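Local coordinates for protein pyruvate formate-lyase 2 (Archaeoglobus fulgidus, PDB 2F3O) that is of unknown physiological function but belongs to the glycyl radical enzymes, related to pyruvate formate-lyase and glycerol dehydratase, and probably acts as a lyase, at residues A[21-26]-A[77-82]; A[49-54]-A[261-266]; A[85-90]-A[109-114]. All coordinates share one frame; numbering follows the deposited sequence.

Interaction 1 (A[21-26]-A[77-82])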
ATOM      1  N   VAL A  21      -7.455 -27.792  36.776  1.00 52.36           N
ATOM      2  CA  VAL A  21      -7.081 -28.659  35.689  1.00 52.47           C
ATOM      3  C   VAL A  21      -8.155 -28.731  34.600  1.00 53.06           C
ATOM      4  O   VAL A  21      -7.874 -29.060  33.453  1.00 52.89           O
ATOM      5  CB  VAL A  21      -6.694 -30.028  36.283  1.00 52.43           C
ATOM      6  CG1 VAL A  21      -7.326 -31.188  35.565  1.00 51.75           C
ATOM      7  CG2 VAL A  21      -5.201 -30.157  36.348  1.00 52.41           C
ATOM      8  N   GLU A  22      -9.375 -28.346  34.962  1.00 53.69           N
ATOM      9  CA  GLU A  22     -10.553 -28.491  34.093  1.00 54.24           C
ATOM     10  C   GLU A  22     -10.477 -27.694  32.782  1.00 54.01           C
ATOM     11  O   GLU A  22     -10.902 -28.187  31.733  1.00 54.25           O
ATOM     12  CB  GLU A  22     -11.843 -28.150  34.856  1.00 54.40           C
ATOM     13  CG  GLU A  22     -12.118 -29.011  36.096  1.00 56.30           C
ATOM     14  CD  GLU A  22     -11.433 -28.485  37.365  1.00 58.83           C
ATOM     15  OE1 GLU A  22     -10.768 -27.424  37.288  1.00 60.15           O
ATOM     16  OE2 GLU A  22     -11.553 -29.123  38.437  1.00 58.98           O
ATOM     17  N   ARG A  23      -9.941 -26.477  32.841  1.00 53.74           N
ATOM     18  CA  ARG A  23      -9.685 -25.718  31.623  1.00 53.06           C
ATOM     19  C   ARG A  23      -8.623 -26.441  30.798  1.00 53.18           C
ATOM     20  O   ARG A  23      -8.804 -26.665  29.610  1.00 53.15           O
ATOM     21  CB  ARG A  23      -9.253 -24.278  31.933  1.00 52.75           C
ATOM     22  CG  ARG A  23      -9.075 -23.393  30.693  1.00 50.61           C
ATOM     23  CD  ARG A  23      -7.655 -23.436  30.179  1.00 47.39           C
ATOM     24  NE  ARG A  23      -7.512 -22.845  28.867  1.00 46.10           N
ATOM     25  CZ  ARG A  23      -6.445 -22.993  28.092  1.00 46.43           C
ATOM     26  NH1 ARG A  23      -5.401 -23.715  28.482  1.00 46.66           N
ATOM     27  NH2 ARG A  23      -6.405 -22.388  26.923  1.00 47.30           N
ATOM     28  N   CYS A  24      -7.529 -26.810  31.447  1.00 53.29           N
ATOM     29  CA  CYS A  24      -6.425 -27.456  30.774  1.00 53.27           C
ATOM     30  C   CYS A  24      -6.841 -28.710  30.010  1.00 53.31           C
ATOM     31  O   CYS A  24      -6.443 -28.908  28.865  1.00 53.46           O
ATOM     32  CB  CYS A  24      -5.360 -27.808  31.798  1.00 53.18           C
ATOM     33  SG  CYS A  24      -3.927 -28.534  31.059  1.00 54.16           S
ATOM     34  N   ARG A  25      -7.677 -29.522  30.649  1.00 53.54           N
ATOM     35  CA  ARG A  25      -8.178 -30.784  30.097  1.00 53.42           C
ATOM     36  C   ARG A  25      -9.097 -30.595  28.914  1.00 52.93           C
ATOM     37  O   ARG A  25      -8.873 -31.196  27.859  1.00 53.31           O
ATOM     38  CB  ARG A  25      -8.977 -31.555  31.148  1.00 53.79           C
ATOM     39  CG  ARG A  25      -8.153 -32.278  32.162  1.00 54.66           C
ATOM     40  CD  ARG A  25      -9.017 -33.252  32.906  1.00 57.11           C
ATOM     41  NE  ARG A  25      -9.059 -34.524  32.202  1.00 59.21           N
ATOM     42  CZ  ARG A  25      -9.616 -35.623  32.690  1.00 59.80           C
ATOM     43  NH1 ARG A  25     -10.187 -35.596  33.887  1.00 60.17           N
ATOM     44  NH2 ARG A  25      -9.603 -36.742  31.980  1.00 59.87           N
ATOM     45  N   LEU A  26     -10.142 -29.787  29.105  1.00 51.93           N
ATOM     46  CA  LEU A  26     -11.157 -29.575  28.077  1.00 51.16           C
ATOM     47  C   LEU A  26     -10.599 -28.877  26.834  1.00 50.64           C
ATOM     48  O   LEU A  26     -11.068 -29.124  25.720  1.00 50.56           O
ATOM     49  CB  LEU A  26     -12.324 -28.781  28.642  1.00 51.14           C
ATOM     50  CG  LEU A  26     -13.246 -29.538  29.589  1.00 51.26           C
ATOM     51  CD1 LEU A  26     -14.066 -28.553  30.405  1.00 51.38           C
ATOM     52  CD2 LEU A  26     -14.140 -30.499  28.816  1.00 51.52           C
ATOM     53  N   ILE A  77      -4.041 -23.755  33.992  1.00 45.61           N
ATOM     54  CA  ILE A  77      -2.880 -24.267  33.261  1.00 45.51           C
ATOM     55  C   ILE A  77      -3.012 -23.996  31.752  1.00 45.59           C
ATOM     56  O   ILE A  77      -4.056 -24.287  31.153  1.00 45.59           O
ATOM     57  CB  ILE A  77      -2.698 -25.782  33.499  1.00 45.50           C
ATOM     58  CG1 ILE A  77      -2.675 -26.107  34.983  1.00 44.96           C
ATOM     59  CG2 ILE A  77      -1.422 -26.303  32.857  1.00 45.34           C
ATOM     60  CD1 ILE A  77      -2.578 -27.587  35.237  1.00 44.95           C
ATOM     61  N   PHE A  78      -1.962 -23.431  31.148  1.00 45.28           N
ATOM     62  CA  PHE A  78      -1.939 -23.168  29.713  1.00 44.98           C
ATOM     63  C   PHE A  78      -0.786 -23.939  29.097  1.00 45.57           C
ATOM     64  O   PHE A  78       0.295 -23.397  28.946  1.00 45.87           O
ATOM     65  CB  PHE A  78      -1.813 -21.660  29.425  1.00 44.33           C
ATOM     66  CG  PHE A  78      -3.050 -20.879  29.780  1.00 43.31           C
ATOM     67  CD1 PHE A  78      -3.257 -20.422  31.071  1.00 42.29           C
ATOM     68  CD2 PHE A  78      -4.031 -20.638  28.829  1.00 42.08           C
ATOM     69  CE1 PHE A  78      -4.419 -19.742  31.401  1.00 43.20           C
ATOM     70  CE2 PHE A  78      -5.198 -19.957  29.149  1.00 41.20           C
ATOM     71  CZ  PHE A  78      -5.396 -19.510  30.428  1.00 42.60           C
ATOM     72  N   PRO A  79      -1.011 -25.223  28.738  1.00 46.16           N
ATOM     73  CA  PRO A  79       0.078 -26.057  28.219  1.00 46.30           C
ATOM     74  C   PRO A  79       0.550 -25.634  26.828  1.00 46.39           C
ATOM     75  O   PRO A  79       1.638 -26.017  26.408  1.00 46.35           O
ATOM     76  CB  PRO A  79      -0.551 -27.456  28.158  1.00 46.39           C
ATOM     77  CG  PRO A  79      -2.005 -27.204  27.988  1.00 46.07           C
ATOM     78  CD  PRO A  79      -2.286 -25.971  28.797  1.00 46.21           C
ATOM     79  N   GLU A  80      -0.259 -24.837  26.137  1.00 46.58           N
ATOM     80  CA  GLU A  80       0.115 -24.297  24.834  1.00 46.84           C
ATOM     81  C   GLU A  80       1.192 -23.223  25.028  1.00 46.89           C
ATOM     82  O   GLU A  80       2.027 -22.981  24.154  1.00 46.41           O
ATOM     83  CB  GLU A  80      -1.119 -23.769  24.076  1.00 46.47           C
ATOM     84  CG  GLU A  80      -1.746 -22.493  24.633  1.00 47.04           C
ATOM     85  CD  GLU A  80      -2.901 -22.719  25.619  1.00 48.89           C
ATOM     86  OE1 GLU A  80      -3.937 -22.035  25.469  1.00 48.40           O
ATOM     87  OE2 GLU A  80      -2.793 -23.561  26.545  1.00 48.99           O
ATOM     88  N   GLY A  81       1.182 -22.612  26.202  1.00 47.32           N
ATOM     89  CA  GLY A  81       2.200 -21.652  26.552  1.00 48.54           C
ATOM     90  C   GLY A  81       3.241 -22.275  27.456  1.00 49.20           C
ATOM     91  O   GLY A  81       4.128 -22.995  27.001  1.00 48.98           O
ATOM     92  N   VAL A  82       3.122 -22.013  28.752  1.00 49.93           N
ATOM     93  CA  VAL A  82       4.204 -22.371  29.651  1.00 50.85           C
ATOM     94  C   VAL A  82       3.754 -23.287  30.810  1.00 51.35           C
ATOM     95  O   VAL A  82       4.481 -23.508  31.786  1.00 51.98           O
ATOM     96  CB  VAL A  82       5.025 -21.092  30.051  1.00 50.79           C
ATOM     97  CG1 VAL A  82       4.657 -20.536  31.437  1.00 50.70           C
ATOM     98  CG2 VAL A  82       6.510 -21.359  29.916  1.00 51.23           C
TER
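R23, in the first turn of helix 22-34, reaches into the loop 77-82 and grasps E80 within the type I beta turn from F78 to G81. The grip is end-on and two-pronged: NH2 of R23 bonds to OE1 of E80 at 2.9 Å, and NH1 of R23 to OE2 of E80 at a longer 3.3 Å. Both oxygens offer their syn lone pairs. The bend of R23 at chi2 (-91°) carries the guanidinium toward the loop, where it meets the carboxylate edge to edge, the planes only 12° apart. NH1 of R23 also donates to the carbonyl O of I77, 3.0 Å away. These bonds pin the start of helix 22-34 to the loop between strand 74-75 and helix 83-87, within the pyruvate formate lyase-like region. Over one guanidinium face lies the F78 ring, its CE2 3.4 Å from CZ of R23, with the planes 39° apart rather than stacked. Arginine suits this buried place: NH1 and NH2 serve the loop, and NE donates a hydrogen bond to O of Q266; separately, Y27 makes a cation-pi contact with R23. E80 shares OE1 with K509, whose positive charge would probably favour the carboxylate form. Beside this polar cluster, C24, short enough to let the backbones approach, sets CB 3.8 Å from CB of I77 and SG 3.8 Å from CD of P79. V21, at the N-cap position, lies side by side with I77, CG2 of V21 3.8 Å from CD1 of I77.

Interaction 2 (A[49-54]-A[261-266]); sequences HVLENI and QSALHQ
V50, L51 and I54 approach the side chain of Q266 at three different heights. V50 and L51 slant across it: CG2 of V50 lies 3.7 Å from CB of Q266, at the root, and CD2 of L51 3.8 Å from CG of Q266. I54, just past the helix end, comes at about a right angle and sets CD1 3.9 Å from OE1 of Q266. L51 also spans to the previous helical turn, where CD2 lies 4.1 Å from CB of A263, small enough to receive a leucine branch. This helix-helix packing joins helices 39-53 and 250-267, distant in sequence, within the pyruvate formate lyase-like region; the axes of segments 49-53 and 261-266 approach to 10.4 Å, their N-to-C directions 127° apart. Y209 and V206 of helix 190-221 also touch L51, and V206 touches A263. Q266 bends at chi2 (-50°), folding its amide back along its own helix, where NE2 donates to O of S262 at 2.8 Å; NE2 also bonds O of M68. Glutamine suits this buried seam because its methylenes serve as hydrocarbon while backbone carbonyls satisfy its amide N-H groups. The contact therefore depends on van der Waals fit rather than polar bonding between the helices.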
ATOM      1  N   HIS A  49     -15.549 -25.036  23.717  1.00 47.16           N
ATOM      2  CA  HIS A  49     -15.651 -26.287  24.441  1.00 47.77           C
ATOM      3  C   HIS A  49     -15.411 -26.113  25.950  1.00 48.47           C
ATOM      4  O   HIS A  49     -16.212 -26.613  26.744  1.00 48.59           O
ATOM      5  CB  HIS A  49     -14.717 -27.333  23.827  1.00 47.76           C
ATOM      6  CG  HIS A  49     -14.930 -28.736  24.335  1.00 48.37           C
ATOM      7  ND1 HIS A  49     -16.028 -29.499  23.994  1.00 48.19           N
ATOM      8  CD2 HIS A  49     -14.160 -29.523  25.126  1.00 48.20           C
ATOM      9  CE1 HIS A  49     -15.931 -30.686  24.567  1.00 48.29           C
ATOM     10  NE2 HIS A  49     -14.803 -30.730  25.253  1.00 47.43           N
ATOM     11  N   VAL A  50     -14.367 -25.377  26.359  1.00 49.03           N
ATOM     12  CA  VAL A  50     -14.189 -25.126  27.802  1.00 49.68           C
ATOM     13  C   VAL A  50     -15.325 -24.297  28.446  1.00 50.17           C
ATOM     14  O   VAL A  50     -15.713 -24.590  29.559  1.00 50.61           O
ATOM     15  CB  VAL A  50     -12.766 -24.586  28.237  1.00 49.54           C
ATOM     16  CG1 VAL A  50     -11.644 -25.148  27.377  1.00 50.17           C
ATOM     17  CG2 VAL A  50     -12.709 -23.091  28.254  1.00 49.66           C
ATOM     18  N   LEU A  51     -15.895 -23.314  27.747  1.00 50.42           N
ATOM     19  CA  LEU A  51     -16.913 -22.463  28.355  1.00 50.42           C
ATOM     20  C   LEU A  51     -18.237 -23.223  28.462  1.00 51.06           C
ATOM     21  O   LEU A  51     -19.040 -22.981  29.360  1.00 51.11           O
ATOM     22  CB  LEU A  51     -17.098 -21.142  27.578  1.00 50.06           C
ATOM     23  CG  LEU A  51     -16.040 -20.025  27.552  1.00 48.67           C
ATOM     24  CD1 LEU A  51     -16.570 -18.837  26.772  1.00 47.74           C
ATOM     25  CD2 LEU A  51     -15.634 -19.578  28.929  1.00 46.46           C
ATOM     26  N   GLU A  52     -18.460 -24.164  27.557  1.00 51.68           N
ATOM     27  CA  GLU A  52     -19.683 -24.945  27.621  1.00 52.45           C
ATOM     28  C   GLU A  52     -19.597 -26.123  28.589  1.00 52.79           C
ATOM     29  O   GLU A  52     -20.626 -26.639  29.019  1.00 52.90           O
ATOM     30  CB  GLU A  52     -20.084 -25.429  26.237  1.00 52.46           C
ATOM     31  CG  GLU A  52     -20.665 -24.334  25.387  1.00 53.08           C
ATOM     32  CD  GLU A  52     -20.809 -24.764  23.948  1.00 54.22           C
ATOM     33  OE1 GLU A  52     -20.470 -25.947  23.651  1.00 52.44           O
ATOM     34  OE2 GLU A  52     -21.240 -23.907  23.127  1.00 54.61           O
ATOM     35  N   ASN A  53     -18.380 -26.515  28.966  1.00 53.01           N
ATOM     36  CA  ASN A  53     -18.195 -27.708  29.783  1.00 53.12           C
ATOM     37  C   ASN A  53     -17.443 -27.564  31.115  1.00 53.52           C
ATOM     38  O   ASN A  53     -17.322 -28.537  31.862  1.00 53.75           O
ATOM     39  CB  ASN A  53     -17.568 -28.805  28.932  1.00 53.12           C
ATOM     40  CG  ASN A  53     -18.507 -29.300  27.840  1.00 53.19           C
ATOM     41  OD1 ASN A  53     -19.563 -29.847  28.128  1.00 51.59           O
ATOM     42  ND2 ASN A  53     -18.121 -29.107  26.583  1.00 54.28           N
ATOM     43  N   ILE A  54     -16.942 -26.370  31.426  1.00 53.91           N
ATOM     44  CA  ILE A  54     -16.266 -26.140  32.707  1.00 53.86           C
ATOM     45  C   ILE A  54     -17.305 -26.159  33.835  1.00 54.36           C
ATOM     46  O   ILE A  54     -18.398 -25.616  33.674  1.00 54.33           O
ATOM     47  CB  ILE A  54     -15.422 -24.812  32.687  1.00 53.63           C
ATOM     48  CG1 ILE A  54     -14.484 -24.723  33.887  1.00 53.45           C
ATOM     49  CG2 ILE A  54     -16.303 -23.552  32.555  1.00 52.67           C
ATOM     50  CD1 ILE A  54     -13.313 -23.806  33.681  1.00 52.58           C
ATOM     51  N   GLN A 261     -14.650 -11.041  31.317  1.00 40.91           N
ATOM     52  CA  GLN A 261     -13.408 -11.086  32.051  1.00 40.61           C
ATOM     53  C   GLN A 261     -13.020 -12.519  32.466  1.00 40.81           C
ATOM     54  O   GLN A 261     -11.878 -12.934  32.245  1.00 41.14           O
ATOM     55  CB  GLN A 261     -13.483 -10.148  33.244  1.00 40.24           C
ATOM     56  CG  GLN A 261     -12.232 -10.074  34.037  1.00 39.84           C
ATOM     57  CD  GLN A 261     -11.201  -9.158  33.455  1.00 38.66           C
ATOM     58  OE1 GLN A 261     -11.408  -8.512  32.423  1.00 37.25           O
ATOM     59  NE2 GLN A 261     -10.064  -9.087  34.129  1.00 38.92           N
ATOM     60  N   SER A 262     -13.966 -13.285  33.007  1.00 40.62           N
ATOM     61  CA  SER A 262     -13.688 -14.686  33.377  1.00 40.72           C
ATOM     62  C   SER A 262     -13.503 -15.571  32.142  1.00 40.35           C
ATOM     63  O   SER A 262     -12.740 -16.537  32.168  1.00 40.01           O
ATOM     64  CB  SER A 262     -14.796 -15.265  34.282  1.00 41.03           C
ATOM     65  OG  SER A 262     -15.957 -15.651  33.546  1.00 42.21           O
ATOM     66  N   ALA A 263     -14.216 -15.225  31.073  1.00 39.89           N
ATOM     67  CA  ALA A 263     -14.135 -15.950  29.826  1.00 39.53           C
ATOM     68  C   ALA A 263     -12.746 -15.793  29.239  1.00 39.23           C
ATOM     69  O   ALA A 263     -12.126 -16.781  28.847  1.00 38.95           O
ATOM     70  CB  ALA A 263     -15.198 -15.456  28.845  1.00 39.39           C
ATOM     71  N   LEU A 264     -12.248 -14.553  29.243  1.00 39.06           N
ATOM     72  CA  LEU A 264     -10.940 -14.206  28.662  1.00 38.66           C
ATOM     73  C   LEU A 264      -9.849 -14.998  29.304  1.00 38.62           C
ATOM     74  O   LEU A 264      -8.874 -15.345  28.648  1.00 39.01           O
ATOM     75  CB  LEU A 264     -10.628 -12.719  28.811  1.00 38.11           C
ATOM     76  CG  LEU A 264     -11.327 -11.951  27.698  1.00 38.43           C
ATOM     77  CD1 LEU A 264     -11.249 -10.464  27.893  1.00 37.22           C
ATOM     78  CD2 LEU A 264     -10.781 -12.353  26.359  1.00 38.85           C
ATOM     79  N   HIS A 265     -10.047 -15.329  30.578  1.00 38.22           N
ATOM     80  CA  HIS A 265      -9.068 -16.076  31.320  1.00 38.19           C
ATOM     81  C   HIS A 265      -9.040 -17.560  30.984  1.00 38.75           C
ATOM     82  O   HIS A 265      -8.231 -18.315  31.540  1.00 38.83           O
ATOM     83  CB  HIS A 265      -9.249 -15.836  32.804  1.00 37.88           C
ATOM     84  CG  HIS A 265      -8.622 -14.562  33.263  1.00 37.63           C
ATOM     85  ND1 HIS A 265      -9.280 -13.350  33.208  1.00 36.93           N
ATOM     86  CD2 HIS A 265      -7.379 -14.301  33.730  1.00 36.31           C
ATOM     87  CE1 HIS A 265      -8.475 -12.397  33.646  1.00 36.34           C
ATOM     88  NE2 HIS A 265      -7.317 -12.949  33.971  1.00 36.73           N
ATOM     89  N   GLN A 266      -9.897 -17.980  30.056  1.00 39.10           N
ATOM     90  CA  GLN A 266      -9.893 -19.369  29.639  1.00 39.29           C
ATOM     91  C   GLN A 266      -9.173 -19.461  28.321  1.00 39.36           C
ATOM     92  O   GLN A 266      -8.739 -20.535  27.927  1.00 39.23           O
ATOM     93  CB  GLN A 266     -11.308 -19.929  29.514  1.00 39.61           C
ATOM     94  CG  GLN A 266     -12.257 -19.647  30.673  1.00 40.28           C
ATOM     95  CD  GLN A 266     -11.664 -19.986  32.024  1.00 43.09           C
ATOM     96  OE1 GLN A 266     -11.050 -21.045  32.224  1.00 44.67           O
ATOM     97  NE2 GLN A 266     -11.837 -19.074  32.970  1.00 43.57           N
TER

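Interaction 3 (A[85-90]-A[109-114]); sequences RIINEL and KVLREE
NH2 of R112 forms a salt bridge with OD1 of D91, the residue immediately after L90, and the same NH2 of R112 lies 3.5 Å from CB of L90. The two side chains of R112 and L90 come from opposite directions: the arginine runs extended from CG to NE, then turns its guanidinium at chi4 (84°) to present a face, and CD1 of L90 sits 4.1 Å above the centre of that face. A long arginine suits this exposed margin, since its flat group can cover a leucine while its charge still finds an acid. Nearer its base, CG of R112 lies 4.1 Å from CG2 of I87. Inward from the arginine, I87 and L111 cross at about a right angle. CD1 of I87 is 3.8 Å from CD1 of L111, and CG2 of I87 is 3.8 Å from CB of L111, so both isoleucine branches press on the same flank of L111. L90 joins them, CD1 of L90 to CD1 of L111 at 4.1 Å. Branched aliphatic residues fit here because their neighbours are apolar too: L19 of strand 18-19 touches both L90 and L111, and V21 touches L111. The arrangement is an aliphatic core of I87, L90 and L111 between the weakly bonded helix 83-87, with the residues that follow it, and helix 105-119, bordered at its exposed edge by the R112-D91 salt bridge.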
ATOM      1  N   ARG A  85       5.867 -26.302  32.312  1.00 53.57           N
ATOM      2  CA  ARG A  85       6.901 -25.994  33.305  1.00 54.15           C
ATOM      3  C   ARG A  85       6.478 -26.569  34.644  1.00 54.59           C
ATOM      4  O   ARG A  85       7.256 -27.241  35.321  1.00 54.78           O
ATOM      5  CB  ARG A  85       7.091 -24.483  33.474  1.00 54.00           C
ATOM      6  CG  ARG A  85       7.961 -23.848  32.438  1.00 54.17           C
ATOM      7  CD  ARG A  85       8.577 -22.541  32.923  1.00 54.60           C
ATOM      8  NE  ARG A  85       9.959 -22.457  32.460  1.00 56.04           N
ATOM      9  CZ  ARG A  85      11.036 -22.518  33.243  1.00 56.31           C
ATOM     10  NH1 ARG A  85      10.910 -22.612  34.556  1.00 55.00           N
ATOM     11  NH2 ARG A  85      12.254 -22.462  32.707  1.00 57.25           N
ATOM     12  N   ILE A  86       5.219 -26.318  34.988  1.00 54.90           N
ATOM     13  CA  ILE A  86       4.692 -26.694  36.277  1.00 55.39           C
ATOM     14  C   ILE A  86       4.364 -28.182  36.435  1.00 56.11           C
ATOM     15  O   ILE A  86       4.344 -28.667  37.560  1.00 56.23           O
ATOM     16  CB  ILE A  86       3.494 -25.797  36.682  1.00 55.16           C
ATOM     17  CG1 ILE A  86       3.537 -25.512  38.173  1.00 54.46           C
ATOM     18  CG2 ILE A  86       2.146 -26.391  36.260  1.00 55.13           C
ATOM     19  CD1 ILE A  86       2.306 -24.868  38.663  1.00 55.16           C
ATOM     20  N   ILE A  87       4.151 -28.915  35.334  1.00 57.06           N
ATOM     21  CA  ILE A  87       3.881 -30.368  35.419  1.00 58.05           C
ATOM     22  C   ILE A  87       5.162 -31.051  35.851  1.00 59.10           C
ATOM     23  O   ILE A  87       5.153 -31.961  36.671  1.00 59.33           O
ATOM     24  CB  ILE A  87       3.427 -31.005  34.080  1.00 57.82           C
ATOM     25  CG1 ILE A  87       2.437 -30.111  33.342  1.00 58.29           C
ATOM     26  CG2 ILE A  87       2.816 -32.366  34.295  1.00 56.27           C
ATOM     27  CD1 ILE A  87       1.134 -29.955  34.005  1.00 59.29           C
ATOM     28  N   ASN A  88       6.274 -30.544  35.344  1.00 60.50           N
ATOM     29  CA  ASN A  88       7.596 -31.040  35.682  1.00 61.98           C
ATOM     30  C   ASN A  88       8.001 -30.907  37.166  1.00 62.69           C
ATOM     31  O   ASN A  88       9.097 -31.319  37.565  1.00 63.17           O
ATOM     32  CB  ASN A  88       8.621 -30.329  34.801  1.00 62.17           C
ATOM     33  CG  ASN A  88       9.859 -31.149  34.589  1.00 63.46           C
ATOM     34  OD1 ASN A  88      10.977 -30.651  34.741  1.00 64.91           O
ATOM     35  ND2 ASN A  88       9.674 -32.433  34.271  1.00 64.61           N
ATOM     36  N   GLU A  89       7.124 -30.333  37.986  1.00 63.27           N
ATOM     37  CA  GLU A  89       7.411 -30.120  39.396  1.00 63.78           C
ATOM     38  C   GLU A  89       6.196 -30.383  40.260  1.00 64.19           C
ATOM     39  O   GLU A  89       6.045 -29.749  41.310  1.00 64.47           O
ATOM     40  CB  GLU A  89       7.836 -28.675  39.628  1.00 63.66           C
ATOM     41  CG  GLU A  89       9.241 -28.348  39.217  1.00 64.20           C
ATOM     42  CD  GLU A  89       9.606 -26.945  39.608  1.00 65.03           C
ATOM     43  OE1 GLU A  89      10.779 -26.566  39.427  1.00 64.58           O
ATOM     44  OE2 GLU A  89       8.713 -26.230  40.111  1.00 65.82           O
ATOM     45  N   LEU A  90       5.334 -31.299  39.824  1.00 64.59           N
ATOM     46  CA  LEU A  90       4.065 -31.583  40.509  1.00 64.98           C
ATOM     47  C   LEU A  90       4.206 -32.002  41.970  1.00 65.60           C
ATOM     48  O   LEU A  90       3.334 -31.709  42.794  1.00 65.51           O
ATOM     49  CB  LEU A  90       3.301 -32.667  39.764  1.00 64.70           C
ATOM     50  CG  LEU A  90       2.344 -32.169  38.697  1.00 64.52           C
ATOM     51  CD1 LEU A  90       1.430 -33.293  38.283  1.00 64.47           C
ATOM     52  CD2 LEU A  90       1.544 -31.020  39.250  1.00 64.39           C
ATOM     53  N   LYS A 109      -2.145 -37.485  37.573  1.00 69.98           N
ATOM     54  CA  LYS A 109      -1.866 -38.578  36.655  1.00 69.88           C
ATOM     55  C   LYS A 109      -2.326 -38.149  35.268  1.00 69.42           C
ATOM     56  O   LYS A 109      -1.716 -38.509  34.261  1.00 69.35           O
ATOM     57  CB  LYS A 109      -2.627 -39.839  37.098  1.00 70.25           C
ATOM     58  CG  LYS A 109      -2.051 -41.171  36.606  1.00 71.04           C
ATOM     59  CD  LYS A 109      -3.153 -42.244  36.502  1.00 72.53           C
ATOM     60  CE  LYS A 109      -2.595 -43.662  36.294  1.00 71.74           C
ATOM     61  NZ  LYS A 109      -3.631 -44.541  35.685  1.00 71.44           N
ATOM     62  N   VAL A 110      -3.404 -37.368  35.224  1.00 68.71           N
ATOM     63  CA  VAL A 110      -3.926 -36.888  33.952  1.00 67.98           C
ATOM     64  C   VAL A 110      -2.967 -35.855  33.321  1.00 67.50           C
ATOM     65  O   VAL A 110      -2.824 -35.808  32.106  1.00 67.47           O
ATOM     66  CB  VAL A 110      -5.409 -36.401  34.071  1.00 67.97           C
ATOM     67  CG1 VAL A 110      -5.545 -34.901  33.914  1.00 67.89           C
ATOM     68  CG2 VAL A 110      -6.260 -37.078  33.029  1.00 68.28           C
ATOM     69  N   LEU A 111      -2.262 -35.081  34.149  1.00 66.65           N
ATOM     70  CA  LEU A 111      -1.301 -34.113  33.639  1.00 65.77           C
ATOM     71  C   LEU A 111      -0.061 -34.793  33.095  1.00 65.74           C
ATOM     72  O   LEU A 111       0.422 -34.433  32.038  1.00 65.73           O
ATOM     73  CB  LEU A 111      -0.903 -33.121  34.722  1.00 65.22           C
ATOM     74  CG  LEU A 111      -2.015 -32.172  35.142  1.00 64.50           C
ATOM     75  CD1 LEU A 111      -1.561 -31.297  36.281  1.00 63.90           C
ATOM     76  CD2 LEU A 111      -2.447 -31.338  33.978  1.00 64.27           C
ATOM     77  N   ARG A 112       0.427 -35.801  33.806  1.00 65.97           N
ATOM     78  CA  ARG A 112       1.741 -36.384  33.531  1.00 66.00           C
ATOM     79  C   ARG A 112       1.799 -37.325  32.345  1.00 66.09           C
ATOM     80  O   ARG A 112       2.874 -37.554  31.806  1.00 66.01           O
ATOM     81  CB  ARG A 112       2.272 -37.123  34.757  1.00 65.87           C
ATOM     82  CG  ARG A 112       3.053 -36.263  35.700  1.00 65.64           C
ATOM     83  CD  ARG A 112       4.015 -37.123  36.484  1.00 65.99           C
ATOM     84  NE  ARG A 112       4.377 -36.539  37.770  1.00 65.79           N
ATOM     85  CZ  ARG A 112       3.650 -36.668  38.877  1.00 65.32           C
ATOM     86  NH1 ARG A 112       2.508 -37.351  38.858  1.00 64.70           N
ATOM     87  NH2 ARG A 112       4.065 -36.109  40.003  1.00 65.22           N
ATOM     88  N   GLU A 113       0.664 -37.881  31.948  1.00 66.28           N
ATOM     89  CA  GLU A 113       0.678 -38.889  30.901  1.00 66.78           C
ATOM     90  C   GLU A 113      -0.462 -38.705  29.897  1.00 66.79           C
ATOM     91  O   GLU A 113      -0.613 -39.476  28.947  1.00 66.96           O
ATOM     92  CB  GLU A 113       0.656 -40.287  31.510  1.00 67.00           C
ATOM     93  CG  GLU A 113      -0.704 -40.691  32.018  1.00 68.49           C
ATOM     94  CD  GLU A 113      -0.627 -41.691  33.140  1.00 71.13           C
ATOM     95  OE1 GLU A 113       0.465 -41.830  33.746  1.00 71.44           O
ATOM     96  OE2 GLU A 113      -1.668 -42.332  33.412  1.00 72.22           O
ATOM     97  N   GLU A 114      -1.255 -37.661  30.082  1.00 66.49           N
ATOM     98  CA  GLU A 114      -2.244 -37.329  29.077  1.00 66.32           C
ATOM     99  C   GLU A 114      -1.963 -35.923  28.491  1.00 65.52           C
ATOM    100  O   GLU A 114      -1.897 -35.764  27.271  1.00 65.73           O
ATOM    101  CB  GLU A 114      -3.640 -37.479  29.677  1.00 66.34           C
ATOM    102  CG  GLU A 114      -4.815 -37.398  28.737  1.00 67.44           C
ATOM    103  CD  GLU A 114      -6.101 -37.811  29.446  1.00 67.51           C
ATOM    104  OE1 GLU A 114      -7.108 -37.066  29.366  1.00 69.19           O
ATOM    105  OE2 GLU A 114      -6.091 -38.874  30.110  1.00 67.96           O
TER

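How the interactions relate
From the N terminus, helix 22-34 opens interaction 1, and helix 39-53, next in the chain, opens interaction 2. Residues 77-82 then close interaction 1, so the two contacts cross; interaction 2 closes only at 261-266, 206 residues after its first segment ends. Interaction 3 begins after interaction 1 has closed and is nested inside the long loop of interaction 2. Interaction 1 joins helix 22-34 to the loop before helix 83-87, interaction 2 ties helix 39-53 to helix 250-267, and interaction 3 adds helix 105-119. Packing of L26 on H49 and F78 on H265 connects interactions 1 and 2; I77 against L111 connects 1 and 3. Interactions 2 and 3 stay about 11 Å apart at their nearest atoms.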